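Local coordinates for protein DNA ligase (Aquifex aeolicus, PDB 3QWU) that probably joins nucleic acid ends at the expense of ATP, binding adenosine and calcium in its nucleotidyltransferase part, at residues 72-77 / 190-195; 307-312 / 341-346; 246-251 / 353-358. All coordinates share one frame; numbering follows the deposited sequence.

Overall arrangement
From the N terminus, interaction 1 comes first: residues 72-77 and 190-195 close a loop of 112 residues and pair strands 75-80 and 187-191 at one border of a mixed sheet in the RNA ligase region. It is complete before the other two begin. Residues 246-251 then open interaction 3, which closes only at 353-358 and sets the loop after helix 233-242 against the start of helix 353-363. Nested inside is interaction 2, which pairs strands 303-310 and 343-352. Strand 343-352 runs directly into helix 353-363; the centres of the two interactions are about 30 Å apart. Both belong to the C-terminal region, on the opposite side of the chain's centre from interaction 1.

Interaction 1: residues 72-77 / 190-195; sequences EAPFWV and RFTASE
Arg190 lies across Trp76 and ends against Pro74, on one face of an antiparallel strand pair. Its CB sits over the indole, 3.7 Å from the centroid of the six-membered ring and only 2° off the ring normal, a CH-pi contact. CG, anti to the backbone N (chi1 -178°), passes by Trp76 CE2, and the chain then runs extended, which carries CD across the same face, 3.8 Å from Trp76 CZ2. NE passes near the indole NE1. The guanidinium, turned 72° from the indole plane, has Pro74 CB over one face; CZ and NH1 lie against Pro74 CB and CG, and NH2 is 3.3 Å from Pro74 CG. The same NH2 makes a salt bridge to Asp221.

Phe75 and Phe191 form a hydrogen-bonded pair: Phe75 N reaches Phe191 O and Phe191 N reaches Phe75 O, both at 2.7 Å. Their rings share the other face, where Phe191 CD2 meets Val77 CG2 at 3.5 Å and Phe75 CE1 lies 3.9 Å from Phe191 CB. Helix 195-210 packs on this face through Ile201, which touches the side chains of both phenylalanines. Strand 187-191 is thus held as an outermost strand of the mixed sheet in the RNA ligase region.

With an alanine in place of Trp76, the flat surface under Arg190 CB and CD would be lost and the aliphatic part of the arginine would probably be freer to shift, leaving the guanidinium held by Asp221 and Pro74. The contact divides by face: apolar rings lie toward the helix, while on the other an arginine spends its carbon chain on an indole and its charge on an aspartate.

Interaction 2: residues 307-312 / 341-346; sequences TCKFRK and GDYWRL
Tyr343 and Lys309 meet at one end of an antiparallel strand pair, part of a three-stranded sheet in the C-terminal ligase region in which strand 343-352 is central and strand 303-310 lies at an edge. The lysine chain bends at chi3 (90°), which lays its last carbons over the tyrosine ring: CE is 3.5 Å from the Tyr343 centroid in a CH-pi contact, and NZ, 4.0 Å from that centroid and 23° off the ring normal, adds a cation-pi interaction. Arg311 runs beside the same ring, with its CG 3.6 Å from Tyr343 CE1, while the phenol OH is hydrogen-bonded to Asp114 of helix 106-115. The sheet is thereby tied to a helix of the RNA ligase region.

Lys309 has a second flat neighbour. Its CG stands centrally over the Arg345 guanidinium, 3.9 Å above the plane. The two positive ends stay apart, and Arg345 is engaged by salt bridges to Glu340 and Glu137, which probably ease the closeness of like charges.

Leu346 carries the other face of the sheet. Its CB lies 3.8 Å from Phe310 CE1, and its CD2 is 4.2 Å from Cys308 SG, making an apolar patch. Helix 313-325 covers Phe310 through Asn315, Ala316 and Leu319, and Phe107 of helix 106-115 touches Cys308.

Hydrogen-bonded pairs Cys308-Leu346 and Phe310-Trp344 flank the non-hydrogen-bonded pair Lys309-Arg345. At the far end, Leu346 O accepts two donors: Cys308 N at 2.7 Å and, weakly, Thr307 OG1 at 3.4 Å.

Interaction 3: residues 246-251 / 353-358; sequences NMLQLP and LNMTGL
Leu248 has its CG anti to the carbonyl carbon (chi1 -61°), and its branch is thereby directed at the first two turns of helix 353-363, where it meets Met355 and Leu358. From the helix, Met355 has CG anti to its own backbone N (chi1 -172°) and then bends at chi2 (57°) and again at chi3, which brings the thioether methyl round to the loop. The methyl CE finishes 3.9 Å from Met247 CB. The leucine contact rests on CD2, which touches Leu358 CD2 at 3.7 Å; the fit of Leu248 CD1 beside Asn354 and Met355 is doubtful in detail.

This is a loop packed on the N-terminal end of a helix. Residues 246-251 lie in the loop between helix 233-242 and helix 254-269, and helix 353-363 follows the last long strand of the C-terminal region. Leu289 of helix 276-299 touches both Met247 and Met355, joining the two methionines to a common apolar layer. The second subunit also packs here, Thr256 of that subunit on Met247 and Leu260 of that subunit on Leu358.

The polar link between the segments is a water. It donates to Gln249 OE1 at 3.3 Å and accepts from Met355 N at 3.2 Å. That N-H belongs to the first helical turn, where the usual carbonyl of a preceding helical turn is missing, and the water accepts from it instead. The partial positive charge of the helix start would probably favour an oxygen on this side. The side chain of Gln249 also rests on His329 and Ile330, and Asn354 touches the same histidine.

Interaction 1: residues 72-77 / 190-195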
# COMPACT_ATOMS: atom_id res chain seq x y z
N GLU A 72 27.49 -15.69 12.42
CA GLU A 72 28.46 -16.78 12.53
C GLU A 72 29.31 -16.68 13.78
O GLU A 72 30.10 -17.58 14.06
CB GLU A 72 29.51 -16.70 11.40
CG GLU A 72 29.00 -16.73 9.98
CD GLU A 72 30.13 -16.36 9.01
OE1 GLU A 72 30.88 -15.38 9.32
OE2 GLU A 72 30.27 -17.07 7.98
N ALA A 73 29.22 -15.55 14.47
CA ALA A 73 29.98 -15.28 15.67
C ALA A 73 29.03 -14.72 16.72
O ALA A 73 27.86 -14.49 16.44
CB ALA A 73 31.11 -14.28 15.36
N PRO A 74 29.50 -14.53 17.94
CA PRO A 74 28.70 -13.85 18.93
C PRO A 74 28.36 -12.44 18.50
O PRO A 74 29.03 -11.85 17.61
CB PRO A 74 29.63 -13.76 20.13
CG PRO A 74 30.62 -14.85 19.96
CD PRO A 74 30.80 -14.97 18.49
N PHE A 75 27.32 -11.89 19.12
CA PHE A 75 26.87 -10.59 18.74
C PHE A 75 26.36 -9.80 19.92
O PHE A 75 25.73 -10.32 20.86
CB PHE A 75 25.79 -10.67 17.63
CG PHE A 75 24.70 -11.61 17.94
CD1 PHE A 75 23.58 -11.17 18.63
CD2 PHE A 75 24.81 -12.95 17.62
CE1 PHE A 75 22.58 -12.05 18.96
CE2 PHE A 75 23.84 -13.83 17.96
CZ PHE A 75 22.69 -13.38 18.63
N TRP A 76 26.63 -8.51 19.84
CA TRP A 76 26.14 -7.57 20.82
C TRP A 76 24.70 -7.13 20.47
O TRP A 76 24.38 -6.89 19.30
CB TRP A 76 27.08 -6.36 20.87
CG TRP A 76 28.43 -6.64 21.49
CD1 TRP A 76 29.58 -6.95 20.85
CD2 TRP A 76 28.74 -6.61 22.88
NE1 TRP A 76 30.60 -7.10 21.74
CE2 TRP A 76 30.11 -6.90 23.00
CE3 TRP A 76 27.99 -6.35 24.04
CZ2 TRP A 76 30.76 -6.96 24.23
CZ3 TRP A 76 28.65 -6.39 25.27
CH2 TRP A 76 30.01 -6.71 25.35
N VAL A 77 23.88 -7.00 21.49
CA VAL A 77 22.49 -6.58 21.33
C VAL A 77 22.37 -5.23 21.94
O VAL A 77 22.72 -5.04 23.09
CB VAL A 77 21.59 -7.58 21.97
CG1 VAL A 77 20.15 -7.11 21.98
CG2 VAL A 77 21.72 -8.92 21.19
N ARG A 190 26.27 -9.43 25.13
CA ARG A 190 26.92 -10.18 24.07
C ARG A 190 26.35 -11.57 24.07
O ARG A 190 26.34 -12.23 25.11
CB ARG A 190 28.41 -10.25 24.36
CG ARG A 190 29.21 -10.97 23.31
CD ARG A 190 30.63 -10.72 23.56
NE ARG A 190 31.45 -11.06 22.42
CZ ARG A 190 31.90 -12.27 22.16
NH1 ARG A 190 31.57 -13.28 22.96
NH2 ARG A 190 32.66 -12.47 21.09
N PHE A 191 25.88 -12.01 22.91
CA PHE A 191 25.06 -13.23 22.85
C PHE A 191 25.47 -14.10 21.70
O PHE A 191 26.15 -13.64 20.79
CB PHE A 191 23.56 -12.88 22.68
CG PHE A 191 22.97 -12.19 23.87
CD1 PHE A 191 22.47 -12.91 24.94
CD2 PHE A 191 22.92 -10.80 23.93
CE1 PHE A 191 21.95 -12.26 26.06
CE2 PHE A 191 22.38 -10.15 25.02
CZ PHE A 191 21.90 -10.87 26.09
N THR A 192 25.01 -15.36 21.76
CA THR A 192 25.06 -16.30 20.64
C THR A 192 23.66 -16.77 20.33
O THR A 192 22.77 -16.66 21.20
CB THR A 192 25.88 -17.58 21.00
OG1 THR A 192 25.17 -18.30 22.01
CG2 THR A 192 27.26 -17.24 21.52
N ALA A 193 23.48 -17.34 19.13
CA ALA A 193 22.21 -17.95 18.71
C ALA A 193 21.96 -19.36 19.29
O ALA A 193 21.26 -20.16 18.68
CB ALA A 193 22.08 -17.99 17.15
N SER A 194 22.48 -19.65 20.46
CA SER A 194 22.24 -20.93 21.13
C SER A 194 20.83 -21.02 21.70
O SER A 194 20.06 -20.08 21.66
CB SER A 194 23.25 -21.10 22.25
OG SER A 194 23.44 -19.85 22.91
N GLU A 195 20.46 -22.17 22.25
CA GLU A 195 19.18 -22.28 22.92
C GLU A 195 19.08 -21.20 24.00
O GLU A 195 18.10 -20.47 24.05
CB GLU A 195 18.99 -23.67 23.55
CG GLU A 195 17.54 -24.19 23.56
CD GLU A 195 17.44 -25.65 24.10
OE1 GLU A 195 18.46 -26.38 24.04
OE2 GLU A 195 16.35 -26.07 24.56

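Interaction 2: residues 307-312 / 341-346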
# COMPACT_ATOMS: atom_id res chain seq x y z
N THR A 307 7.07 20.86 17.69
CA THR A 307 7.59 21.94 18.53
C THR A 307 9.02 21.69 18.96
O THR A 307 9.38 20.61 19.34
CB THR A 307 6.69 22.21 19.78
OG1 THR A 307 7.23 23.31 20.55
CG2 THR A 307 6.60 20.99 20.69
N CYS A 308 9.88 22.69 18.87
CA CYS A 308 11.29 22.48 19.22
C CYS A 308 11.97 23.81 19.56
O CYS A 308 11.40 24.87 19.32
CB CYS A 308 12.00 21.74 18.09
SG CYS A 308 11.91 22.60 16.49
N LYS A 309 13.15 23.72 20.17
CA LYS A 309 13.87 24.87 20.81
C LYS A 309 15.22 25.16 20.18
O LYS A 309 15.98 24.23 19.93
CB LYS A 309 14.22 24.47 22.22
CG LYS A 309 13.48 25.10 23.29
CD LYS A 309 13.72 24.28 24.58
CE LYS A 309 14.93 24.79 25.36
NZ LYS A 309 15.21 24.05 26.63
N PHE A 310 15.58 26.42 20.00
CA PHE A 310 16.89 26.74 19.48
C PHE A 310 17.61 27.75 20.34
O PHE A 310 16.97 28.59 20.94
CB PHE A 310 16.85 27.34 18.08
CG PHE A 310 16.20 26.50 17.08
CD1 PHE A 310 14.83 26.29 17.12
CD2 PHE A 310 16.93 25.98 16.02
CE1 PHE A 310 14.20 25.52 16.15
CE2 PHE A 310 16.31 25.23 15.02
CZ PHE A 310 14.95 24.98 15.09
N ARG A 311 18.93 27.68 20.34
CA ARG A 311 19.80 28.72 20.90
C ARG A 311 19.85 29.94 19.98
O ARG A 311 19.89 31.08 20.46
CB ARG A 311 21.20 28.16 21.13
CG ARG A 311 21.16 26.86 21.96
CD ARG A 311 22.49 26.44 22.47
NE ARG A 311 22.84 27.18 23.68
CZ ARG A 311 23.99 27.05 24.34
NH1 ARG A 311 24.19 27.79 25.43
NH2 ARG A 311 24.93 26.20 23.92
N LYS A 312 19.76 29.71 18.66
CA LYS A 312 19.80 30.79 17.71
C LYS A 312 18.53 30.84 16.86
O LYS A 312 18.13 29.83 16.28
CB LYS A 312 20.96 30.59 16.75
CG LYS A 312 22.33 30.68 17.34
CD LYS A 312 23.33 31.16 16.25
CE LYS A 312 24.80 31.18 16.75
NZ LYS A 312 25.71 31.62 15.64
N GLY A 341 12.82 31.71 27.67
CA GLY A 341 14.03 31.55 28.48
C GLY A 341 15.17 32.09 27.66
O GLY A 341 15.06 33.21 27.12
N ASP A 342 16.24 31.30 27.56
CA ASP A 342 17.41 31.57 26.67
C ASP A 342 17.31 30.93 25.27
O ASP A 342 18.30 30.96 24.50
CB ASP A 342 18.71 31.07 27.30
CG ASP A 342 19.26 32.01 28.34
OD1 ASP A 342 19.03 33.24 28.21
OD2 ASP A 342 19.94 31.51 29.28
N TYR A 343 16.16 30.36 24.92
CA TYR A 343 15.97 29.69 23.64
C TYR A 343 14.85 30.34 22.86
O TYR A 343 13.92 30.90 23.43
CB TYR A 343 15.64 28.22 23.84
CG TYR A 343 16.73 27.47 24.55
CD1 TYR A 343 17.74 26.81 23.84
CD2 TYR A 343 16.78 27.42 25.94
CE1 TYR A 343 18.77 26.13 24.50
CE2 TYR A 343 17.82 26.72 26.62
CZ TYR A 343 18.81 26.07 25.89
OH TYR A 343 19.83 25.40 26.55
N TRP A 344 14.96 30.26 21.54
CA TRP A 344 13.86 30.55 20.64
C TRP A 344 12.97 29.30 20.51
O TRP A 344 13.45 28.25 20.08
CB TRP A 344 14.42 30.98 19.31
CG TRP A 344 15.04 32.30 19.43
CD1 TRP A 344 16.34 32.59 19.79
CD2 TRP A 344 14.39 33.56 19.24
NE1 TRP A 344 16.53 33.95 19.82
CE2 TRP A 344 15.35 34.57 19.49
CE3 TRP A 344 13.09 33.93 18.88
CZ2 TRP A 344 15.06 35.92 19.38
CZ3 TRP A 344 12.79 35.29 18.77
CH2 TRP A 344 13.77 36.27 19.02
N ARG A 345 11.70 29.39 20.91
CA ARG A 345 10.77 28.27 20.73
C ARG A 345 10.14 28.28 19.32
O ARG A 345 9.63 29.31 18.88
CB ARG A 345 9.67 28.31 21.79
CG ARG A 345 8.49 27.46 21.48
CD ARG A 345 8.84 26.02 21.50
NE ARG A 345 9.21 25.60 22.84
CZ ARG A 345 9.54 24.37 23.18
NH1 ARG A 345 9.59 23.40 22.27
NH2 ARG A 345 9.84 24.11 24.44
N LEU A 346 10.22 27.15 18.62
CA LEU A 346 9.57 27.03 17.31
C LEU A 346 8.43 26.02 17.36
O LEU A 346 8.59 24.91 17.90
CB LEU A 346 10.53 26.61 16.23
CG LEU A 346 9.94 26.45 14.82
CD1 LEU A 346 9.47 27.80 14.25
CD2 LEU A 346 10.99 25.83 13.95

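Interaction 3: residues 246-251 / 353-358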
# COMPACT_ATOMS: atom_id res chain seq x y z
N ASN A 246 -0.29 10.43 6.52
CA ASN A 246 0.85 10.35 5.65
C ASN A 246 0.61 9.37 4.57
O ASN A 246 1.50 9.10 3.80
CB ASN A 246 2.02 9.81 6.50
CG ASN A 246 3.29 10.52 6.24
OD1 ASN A 246 4.02 10.81 7.20
ND2 ASN A 246 3.55 10.85 4.95
N MET A 247 -0.59 8.79 4.54
CA MET A 247 -0.87 7.61 3.70
C MET A 247 -0.79 7.78 2.20
O MET A 247 -0.75 6.79 1.51
CB MET A 247 -2.24 7.01 4.01
CG MET A 247 -2.18 5.82 4.88
SD MET A 247 -3.82 5.15 5.19
CE MET A 247 -3.46 4.40 6.81
N LEU A 248 -0.85 9.00 1.69
CA LEU A 248 -0.85 9.16 0.24
C LEU A 248 0.61 9.11 -0.25
O LEU A 248 0.88 8.71 -1.37
CB LEU A 248 -1.60 10.43 -0.19
CG LEU A 248 -3.10 10.50 0.21
CD1 LEU A 248 -3.75 11.79 -0.25
CD2 LEU A 248 -3.89 9.30 -0.31
N GLN A 249 1.53 9.42 0.65
CA GLN A 249 2.96 9.34 0.39
C GLN A 249 3.56 7.96 0.75
O GLN A 249 4.62 7.91 1.37
CB GLN A 249 3.71 10.44 1.21
CG GLN A 249 2.92 11.73 1.58
CD GLN A 249 2.51 12.61 0.37
OE1 GLN A 249 1.32 12.73 0.06
NE2 GLN A 249 3.49 13.24 -0.27
N LEU A 250 2.91 6.85 0.39
CA LEU A 250 3.33 5.50 0.83
C LEU A 250 4.16 4.72 -0.17
O LEU A 250 3.68 4.44 -1.26
CB LEU A 250 2.12 4.61 1.12
CG LEU A 250 1.32 4.75 2.41
CD1 LEU A 250 0.15 3.73 2.36
CD2 LEU A 250 2.16 4.59 3.68
N PRO A 251 5.35 4.26 0.24
CA PRO A 251 6.14 3.52 -0.73
C PRO A 251 5.46 2.22 -1.20
O PRO A 251 4.48 1.77 -0.56
CB PRO A 251 7.42 3.21 0.05
CG PRO A 251 6.95 3.01 1.44
CD PRO A 251 5.85 4.06 1.61
N LEU A 353 -1.48 18.21 2.10
CA LEU A 353 -2.42 18.84 1.17
C LEU A 353 -3.24 17.83 0.42
O LEU A 353 -4.40 18.09 0.09
CB LEU A 353 -1.68 19.69 0.11
CG LEU A 353 -1.23 21.15 0.31
CD1 LEU A 353 -1.24 21.68 1.76
CD2 LEU A 353 0.17 21.26 -0.29
N ASN A 354 -2.62 16.70 0.10
CA ASN A 354 -3.31 15.67 -0.66
C ASN A 354 -4.30 14.90 0.19
O ASN A 354 -5.41 14.68 -0.22
CB ASN A 354 -2.33 14.77 -1.43
CG ASN A 354 -1.66 15.54 -2.63
OD1 ASN A 354 -0.54 15.22 -3.07
ND2 ASN A 354 -2.33 16.58 -3.11
N MET A 355 -3.93 14.58 1.41
CA MET A 355 -4.89 13.99 2.32
C MET A 355 -5.99 14.97 2.60
O MET A 355 -7.17 14.57 2.62
CB MET A 355 -4.24 13.60 3.65
CG MET A 355 -5.14 12.82 4.56
SD MET A 355 -5.74 11.30 3.74
CE MET A 355 -4.48 10.16 4.32
N THR A 356 -5.60 16.23 2.80
CA THR A 356 -6.53 17.32 3.05
C THR A 356 -7.55 17.42 1.93
O THR A 356 -8.77 17.35 2.20
CB THR A 356 -5.80 18.68 3.30
OG1 THR A 356 -5.11 18.60 4.57
CG2 THR A 356 -6.82 19.89 3.33
N GLY A 357 -7.09 17.54 0.68
CA GLY A 357 -7.99 17.57 -0.51
C GLY A 357 -8.81 16.28 -0.70
O GLY A 357 -9.96 16.30 -1.08
N LEU A 358 -8.23 15.12 -0.41
CA LEU A 358 -8.96 13.87 -0.61
C LEU A 358 -10.11 13.76 0.39
O LEU A 358 -11.23 13.47 0.04
CB LEU A 358 -8.00 12.69 -0.46
CG LEU A 358 -8.62 11.25 -0.57
CD1 LEU A 358 -9.30 11.12 -1.92
CD2 LEU A 358 -7.49 10.23 -0.41
O HOH W 1 -0.77 14.53 1.81